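Local coordinates for hydrolase, isochorismatase family (PDB 4H17), which probably hydrolyses a small substrate as a member of the isochorismatase family of Rossmann-like hydrolases, its true substrate being unestablished, at residues A19-A24 with L56-K61; G38-S43 with G77-Q82; T140-K145 with M180-D185. All blocks are in the same frame, centred on the assembly; numbering follows the deposited sequence.

Contact 1. Residues A19-A24 with L56-K61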
# COMPACT_ATOMS: atom_id res chain seq x y z
N ALA A 19 8.43 7.29 16.82
CA ALA A 19 9.78 6.82 17.14
C ALA A 19 10.58 7.95 17.72
O ALA A 19 10.39 9.11 17.35
CB ALA A 19 10.48 6.34 15.88
N LYS A 20 11.49 7.61 18.62
CA LYS A 20 12.52 8.55 19.05
C LYS A 20 13.74 8.12 18.25
O LYS A 20 14.08 6.93 18.24
CB LYS A 20 12.81 8.44 20.55
CG LYS A 20 11.71 8.93 21.49
CD LYS A 20 11.51 10.44 21.42
CE LYS A 20 11.35 11.05 22.80
NZ LYS A 20 10.19 10.43 23.49
N LEU A 21 14.40 9.07 17.59
CA LEU A 21 15.60 8.78 16.80
C LEU A 21 16.62 7.96 17.62
O LEU A 21 17.26 7.05 17.11
CB LEU A 21 16.23 10.07 16.27
CG LEU A 21 17.47 9.90 15.40
CD1 LEU A 21 17.18 8.93 14.24
CD2 LEU A 21 17.94 11.25 14.89
N SER A 22 16.72 8.27 18.91
CA SER A 22 17.66 7.64 19.82
C SER A 22 17.43 6.15 20.01
O SER A 22 18.36 5.44 20.43
CB SER A 22 17.63 8.34 21.18
OG SER A 22 16.37 8.25 21.81
N HIS A 23 16.23 5.66 19.70
CA HIS A 23 15.94 4.23 19.79
C HIS A 23 15.56 3.61 18.45
O HIS A 23 15.04 2.49 18.40
CB HIS A 23 14.81 4.02 20.79
CG HIS A 23 15.05 4.65 22.12
ND1 HIS A 23 16.19 4.44 22.85
CD2 HIS A 23 14.29 5.50 22.84
CE1 HIS A 23 16.13 5.13 23.98
NE2 HIS A 23 14.98 5.78 24.00
N ALA A 24 15.89 4.29 17.36
CA ALA A 24 15.40 3.87 16.05
C ALA A 24 16.50 3.50 15.07
O ALA A 24 17.64 3.84 15.29
CB ALA A 24 14.54 4.98 15.45
N LEU A 56 19.60 12.58 8.13
CA LEU A 56 20.92 11.94 8.06
C LEU A 56 21.93 12.56 8.99
O LEU A 56 22.68 11.87 9.70
CB LEU A 56 21.49 12.06 6.66
CG LEU A 56 21.08 11.01 5.68
CD1 LEU A 56 21.66 11.41 4.34
CD2 LEU A 56 21.66 9.65 6.13
N ASP A 57 21.96 13.89 9.01
CA ASP A 57 22.85 14.63 9.88
C ASP A 57 22.61 14.21 11.32
O ASP A 57 23.56 13.89 12.03
CB ASP A 57 22.64 16.13 9.70
CG ASP A 57 23.57 16.98 10.57
OD1 ASP A 57 24.79 16.73 10.55
OD2 ASP A 57 23.06 17.88 11.27
N ALA A 58 21.34 14.24 11.75
CA ALA A 58 20.94 13.90 13.12
C ALA A 58 21.24 12.46 13.50
O ALA A 58 21.71 12.21 14.58
CB ALA A 58 19.48 14.24 13.37
N ALA A 59 20.95 11.54 12.60
CA ALA A 59 21.28 10.15 12.81
C ALA A 59 22.78 9.90 12.96
O ALA A 59 23.19 9.10 13.79
CB ALA A 59 20.73 9.30 11.67
N ARG A 60 23.59 10.57 12.15
CA ARG A 60 25.02 10.42 12.20
C ARG A 60 25.58 11.02 13.49
O ARG A 60 26.43 10.41 14.12
CB ARG A 60 25.66 11.00 10.96
CG ARG A 60 25.34 10.17 9.72
CD ARG A 60 25.67 10.88 8.44
NE ARG A 60 25.52 10.01 7.29
CZ ARG A 60 25.53 10.40 6.02
NH1 ARG A 60 25.68 11.68 5.68
NH2 ARG A 60 25.36 9.50 5.06
N LYS A 61 25.04 12.16 13.89
CA LYS A 61 25.53 12.82 15.10
C LYS A 61 25.28 11.93 16.33
O LYS A 61 26.06 11.96 17.29
CB LYS A 61 24.91 14.21 15.25
CG LYS A 61 25.51 15.27 14.33
CD LYS A 61 24.64 16.53 14.29
CE LYS A 61 25.25 17.69 13.54
NZ LYS A 61 25.86 18.75 14.39
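The lead-in to the first strand of the parallel sheet meets the last turns of the helix that follows that strand, through Leu21 of 19-24 and Ala58 and Ala59 of 56-61. Leu21 sits in a short 3-10 segment just before strand 24-29, and its CB is directed toward helix 45-61. CG lies anti to the backbone N (chi1 -178°), which sends the forked end of the leucine toward the helix. CD2 rests on the methyl group of Ala58, 3.7 Å from its CB, and lies 3.8 Å from the backbone N of Ala59. The other branch, CD1, faces the Ala59 methyl more loosely, at 4.4 Å from CB. Two successive alanines keep the helix surface low here, so one branched side chain can come close to the backbone, with the CA atoms of Leu21 and Ala59 only 7.1 Å apart. The contact is purely apolar and buries 99 Å² in all. Around it, Leu21 also touches Ile127 of strand 125-131, while Ala59 packs on Leu26 of strand 24-29 and Ile66 of strand 66-71. Such a helix laid over the parallel strands it connects is typical of the beta-alpha-beta units of a Rossmann-like alpha/beta sandwich.

Contact 2. Residues G38-S43 with G77-Q82. With EDO (1,2-ethanediol), chain G; EDO (1,2-ethanediol), chain H.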
# COMPACT_ATOMS: atom_id res chain seq x y z
N GLY A 38 12.94 14.36 -15.80
CA GLY A 38 12.16 13.41 -16.62
C GLY A 38 10.75 13.11 -16.11
O GLY A 38 10.23 13.83 -15.28
N PRO A 39 10.11 12.04 -16.63
CA PRO A 39 8.74 11.68 -16.26
C PRO A 39 8.60 11.32 -14.79
O PRO A 39 7.49 11.42 -14.23
CB PRO A 39 8.43 10.45 -17.15
CG PRO A 39 9.75 9.94 -17.57
CD PRO A 39 10.69 11.11 -17.60
N LEU A 40 9.69 10.90 -14.13
CA LEU A 40 9.63 10.55 -12.70
C LEU A 40 10.10 11.71 -11.81
O LEU A 40 10.31 11.54 -10.65
CB LEU A 40 10.38 9.25 -12.39
CG LEU A 40 9.82 8.03 -13.10
CD1 LEU A 40 10.77 6.89 -12.82
CD2 LEU A 40 8.41 7.72 -12.58
N LYS A 41 10.18 12.93 -12.37
CA LYS A 41 10.55 14.08 -11.57
C LYS A 41 9.49 14.27 -10.50
O LYS A 41 8.30 14.38 -10.85
CB LYS A 41 10.62 15.35 -12.42
CG LYS A 41 11.05 16.57 -11.67
CD LYS A 41 10.91 17.81 -12.56
CE LYS A 41 11.34 19.06 -11.79
NZ LYS A 41 11.94 20.10 -12.67
N LEU A 42 9.90 14.34 -9.22
CA LEU A 42 8.93 14.40 -8.12
C LEU A 42 8.68 15.84 -7.76
O LEU A 42 9.48 16.72 -8.11
CB LEU A 42 9.33 13.59 -6.90
CG LEU A 42 9.63 12.12 -7.26
CD1 LEU A 42 10.05 11.37 -5.99
CD2 LEU A 42 8.49 11.36 -7.93
N SER A 43 7.57 16.07 -7.06
CA SER A 43 7.19 17.42 -6.65
C SER A 43 7.64 17.71 -5.24
O SER A 43 7.63 16.83 -4.40
CB SER A 43 5.67 17.62 -6.73
OG SER A 43 5.20 17.45 -8.04
N GLY A 77 18.33 2.19 -18.87
CA GLY A 77 16.89 2.35 -18.60
C GLY A 77 16.63 3.18 -17.38
O GLY A 77 17.44 4.01 -16.97
N ARG A 78 15.47 2.99 -16.77
CA ARG A 78 15.13 3.71 -15.58
C ARG A 78 16.00 3.29 -14.39
O ARG A 78 16.34 2.12 -14.24
CB ARG A 78 13.62 3.52 -15.30
CG ARG A 78 12.69 4.10 -16.38
CD ARG A 78 12.70 5.62 -16.37
NE ARG A 78 12.14 6.17 -17.60
CZ ARG A 78 12.31 7.42 -18.03
NH1 ARG A 78 13.01 8.32 -17.33
NH2 ARG A 78 11.76 7.79 -19.16
N PHE A 79 16.38 4.26 -13.56
CA PHE A 79 17.31 4.09 -12.44
C PHE A 79 18.60 3.41 -12.88
O PHE A 79 19.21 2.66 -12.13
CB PHE A 79 16.65 3.26 -11.30
CG PHE A 79 15.31 3.82 -10.84
CD1 PHE A 79 14.13 3.54 -11.49
CD2 PHE A 79 15.27 4.71 -9.74
CE1 PHE A 79 12.92 4.07 -11.07
CE2 PHE A 79 14.06 5.25 -9.32
CZ PHE A 79 12.89 4.94 -9.99
N ASP A 80 19.03 3.72 -14.11
CA ASP A 80 20.19 3.11 -14.71
C ASP A 80 21.41 3.07 -13.76
O ASP A 80 21.97 4.11 -13.44
CB ASP A 80 20.53 3.95 -15.93
CG ASP A 80 21.67 3.40 -16.74
OD1 ASP A 80 22.29 2.41 -16.36
OD2 ASP A 80 21.96 4.06 -17.77
N PRO A 81 21.89 1.87 -13.40
CA PRO A 81 22.98 1.82 -12.46
C PRO A 81 24.34 2.15 -13.06
O PRO A 81 25.29 2.35 -12.32
CB PRO A 81 22.92 0.41 -11.94
CG PRO A 81 22.40 -0.39 -13.13
CD PRO A 81 21.38 0.53 -13.74
N GLN A 82 24.40 2.26 -14.36
CA GLN A 82 25.62 2.71 -15.05
C GLN A 82 25.46 4.14 -15.57
O GLN A 82 26.28 4.59 -16.38
CB GLN A 82 25.90 1.79 -16.22
CG GLN A 82 26.29 0.38 -15.81
CD GLN A 82 26.67 -0.57 -16.93
OE1 GLN A 82 26.74 -0.20 -18.09
NE2 GLN A 82 26.90 -1.83 -16.56
C1 EDO G . 12.77 0.33 -18.97
O1 EDO G . 13.92 0.88 -19.66
C2 EDO G . 13.20 -0.25 -17.65
O2 EDO G . 13.71 0.78 -16.78
C1 EDO H . 4.11 16.95 -2.48
O1 EDO H . 4.75 17.94 -3.30
C2 EDO H . 5.11 15.81 -2.28
O2 EDO H . 5.47 15.18 -3.51
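Pro39 meets Arg78 where two loops at the subunit interface approach, each making a beta turn: type I from Gly38 to Lys41, type II from Gly77 to Asp80. Followed outward, Arg78 starts with CB 3.1 Å from O2 of an ethanediol (chain G), the oxygen that accepts a 2.8 Å hydrogen bond from Arg78 N; CG lies near the same oxygen. The chain bends about CB-CG (chi2 -71°), and CD passes 4.2 Å from Leu40 CD1. At the tip, Pro39 CG lies over one face of the guanidinium, 3.3 Å from NH2. Pro39 CD is the neighbour of NH1, at 3.6 Å. NH1 is engaged by a salt bridge to Glu34, whose carboxylate also accepts from Phe79 N. Beside this, Leu40 CD1 reaches the Phe79 ring, 4.0 Å from CE1, the two side chains crossing at about a right angle. The phenylalanine stacks on His71 and meets Tyr35 edge-to-face, and Leu11 of the second subunit packs on Pro39, Leu40 and Arg78. The loops are thus joined by apolar carbon over one face of a flat cation and beside an aromatic ring, while Glu34 probably balances the charge; this division probably fixes the rotation of the guanidinium and leaves the attraction between the two segments mainly dispersive.

Contact 3. Residues T140-K145 with M180-D185. With SO4 (sulfate ion), chain D; SO4 (sulfate ion), chain I.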
# COMPACT_ATOMS: atom_id res chain seq x y z
N THR A 140 6.80 -0.67 1.42
CA THR A 140 7.78 -1.12 2.40
C THR A 140 7.27 -0.95 3.85
O THR A 140 7.43 -1.84 4.65
CB THR A 140 9.15 -0.44 2.15
OG1 THR A 140 9.61 -0.85 0.85
CG2 THR A 140 10.12 -0.83 3.22
N VAL A 141 6.57 0.14 4.09
CA VAL A 141 6.01 0.42 5.41
C VAL A 141 4.96 -0.63 5.69
O VAL A 141 4.88 -1.17 6.78
CB VAL A 141 5.43 1.84 5.46
CG1 VAL A 141 4.57 2.08 6.70
CG2 VAL A 141 6.58 2.85 5.44
N ARG A 142 4.13 -0.91 4.70
CA ARG A 142 3.10 -1.95 4.91
C ARG A 142 3.73 -3.31 5.24
O ARG A 142 3.29 -3.98 6.18
CB ARG A 142 2.19 -2.07 3.68
CG ARG A 142 1.33 -0.82 3.40
CD ARG A 142 0.69 -0.84 2.03
NE ARG A 142 -0.04 0.39 1.69
CZ ARG A 142 -1.35 0.57 1.87
NH1 ARG A 142 -2.11 -0.40 2.35
NH2 ARG A 142 -1.92 1.73 1.53
N ARG A 143 4.76 -3.69 4.50
CA ARG A 143 5.42 -4.96 4.74
C ARG A 143 6.06 -5.03 6.13
O ARG A 143 6.05 -6.07 6.80
CB ARG A 143 6.44 -5.26 3.64
CG ARG A 143 6.99 -6.68 3.70
CD ARG A 143 5.91 -7.72 3.65
NE ARG A 143 6.47 -9.07 3.60
CZ ARG A 143 5.84 -10.14 4.05
NH1 ARG A 143 4.62 -10.02 4.54
NH2 ARG A 143 6.42 -11.36 3.99
N ALA A 144 6.63 -3.93 6.57
CA ALA A 144 7.24 -3.84 7.88
C ALA A 144 6.22 -4.13 8.96
O ALA A 144 6.59 -4.71 9.98
CB ALA A 144 7.86 -2.48 8.09
N LYS A 145 4.97 -3.66 8.80
CA LYS A 145 3.90 -4.01 9.74
C LYS A 145 3.79 -5.52 9.91
O LYS A 145 3.64 -6.01 11.02
CB LYS A 145 2.54 -3.43 9.31
CG LYS A 145 1.39 -3.65 10.30
CD LYS A 145 0.06 -3.19 9.69
CE LYS A 145 -1.12 -3.23 10.66
NZ LYS A 145 -1.16 -2.06 11.58
N MSE A 180 -0.55 9.89 3.12
CA MSE A 180 -0.15 10.16 4.49
C MSE A 180 -1.32 9.86 5.40
O MSE A 180 -1.13 9.26 6.46
CB MSE A 180 0.39 11.58 4.77
CG MSE A 180 1.74 11.98 4.13
SE MSE A 180 3.12 10.62 4.37
CE MSE A 180 2.97 9.72 2.67
N ALA A 181 -2.53 10.20 4.99
CA ALA A 181 -3.74 9.89 5.76
C ALA A 181 -3.93 8.37 5.89
O ALA A 181 -4.28 7.85 6.97
CB ALA A 181 -4.97 10.56 5.16
N VAL A 182 -3.72 7.67 4.77
CA VAL A 182 -3.82 6.20 4.68
C VAL A 182 -2.79 5.52 5.61
O VAL A 182 -3.12 4.63 6.39
CB VAL A 182 -3.66 5.75 3.21
CG1 VAL A 182 -3.29 4.28 3.07
CG2 VAL A 182 -4.92 6.10 2.42
N MSE A 183 -1.54 5.97 5.53
CA MSE A 183 -0.49 5.50 6.43
C MSE A 183 -0.84 5.73 7.89
O MSE A 183 -0.74 4.83 8.69
CB MSE A 183 0.83 6.22 6.07
CG MSE A 183 1.34 5.80 4.68
SE MSE A 183 2.11 4.04 4.70
CE MSE A 183 0.71 3.11 3.77
N ALA A 184 -1.28 6.95 8.23
CA ALA A 184 -1.61 7.30 9.61
C ALA A 184 -2.79 6.48 10.14
O ALA A 184 -2.93 6.28 11.35
CB ALA A 184 -1.92 8.78 9.72
N ASP A 185 -3.66 6.03 9.26
CA ASP A 185 -4.83 5.26 9.70
C ASP A 185 -4.43 3.92 10.31
O ASP A 185 -5.05 3.47 11.28
CB ASP A 185 -5.77 5.05 8.50
CG ASP A 185 -7.07 4.38 8.88
OD1 ASP A 185 -7.61 4.75 9.94
OD2 ASP A 185 -7.57 3.58 8.03
S SO4 D . 9.40 -10.62 1.74
O1 SO4 D . 9.13 -10.88 0.32
O2 SO4 D . 8.80 -9.32 2.03
O3 SO4 D . 10.86 -10.56 1.93
O4 SO4 D . 8.76 -11.69 2.58
S SO4 I . 3.30 -13.19 3.59
O1 SO4 I . 4.67 -13.68 3.29
O2 SO4 I . 3.27 -12.55 4.94
O3 SO4 I . 2.40 -14.38 3.74
O4 SO4 I . 2.72 -12.32 2.53
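Val141 and Met183 (a selenomethionine) bring together helices 133-146 and 172-186, whose short segments run almost parallel (5°) with axes 11.6 Å apart. Much of the gap is spanned by the long side chains of Met183 and Arg142. Met183 leaves its helix with CG anti to the carbonyl carbon (chi1 -66°) and then folds at chi2 and chi3, so its end curls toward the other helix. SE lies 3.7 Å from Val141 CG1, a branch directed across by its position anti to the backbone N, and the terminal CE turns to Arg142, 3.5 Å from NE. Arg142 itself is extended from CG to NE before the guanidinium swings out of line (chi4 -95°). Its NH2 approaches Val182 CG1 at 3.3 Å, and both apolar groups meet the guanidinium obliquely. The buried polar end is well supplied: NE bonds to Ser138, NH2 forms a salt bridge with Glu179, and NH1 and NH2 also donate to Thr139 OG1 and His134 O of the second subunit. Arg143, which does not touch 180-185, pairs with Asp146 and, bent at chi2, offers its edge to two sulfates also bound by Arg143 of the second subunit. NE bonds O2 of one (chain D) at 2.8 Å, NH1 O2 of the other (chain I) at 2.9 Å. Apolar groups thus lie against a buried cation whose charge is probably balanced by Glu179.

The three contacts spread over one Rossmann-like domain without touching. Contacts 1 and 2 interlock along the chain: 19-24 leads into strand 24-29, after which 38-43 follows; helix 45-61 then carries 56-61, and 77-82 comes after strand 66-71. Their centres are about 29 Å apart, on opposite sides of the chain's centre. Contact 3 comes later, pairing the helices that follow strands 125-131 and 150-159; its centre is about 20 Å from that of contact 1 and about 24 Å from that of contact 2, which again lies across the chain's centre. Contacts 2 and 3 combine internal packing with the dimer interface, whereas contact 1 lies away from it.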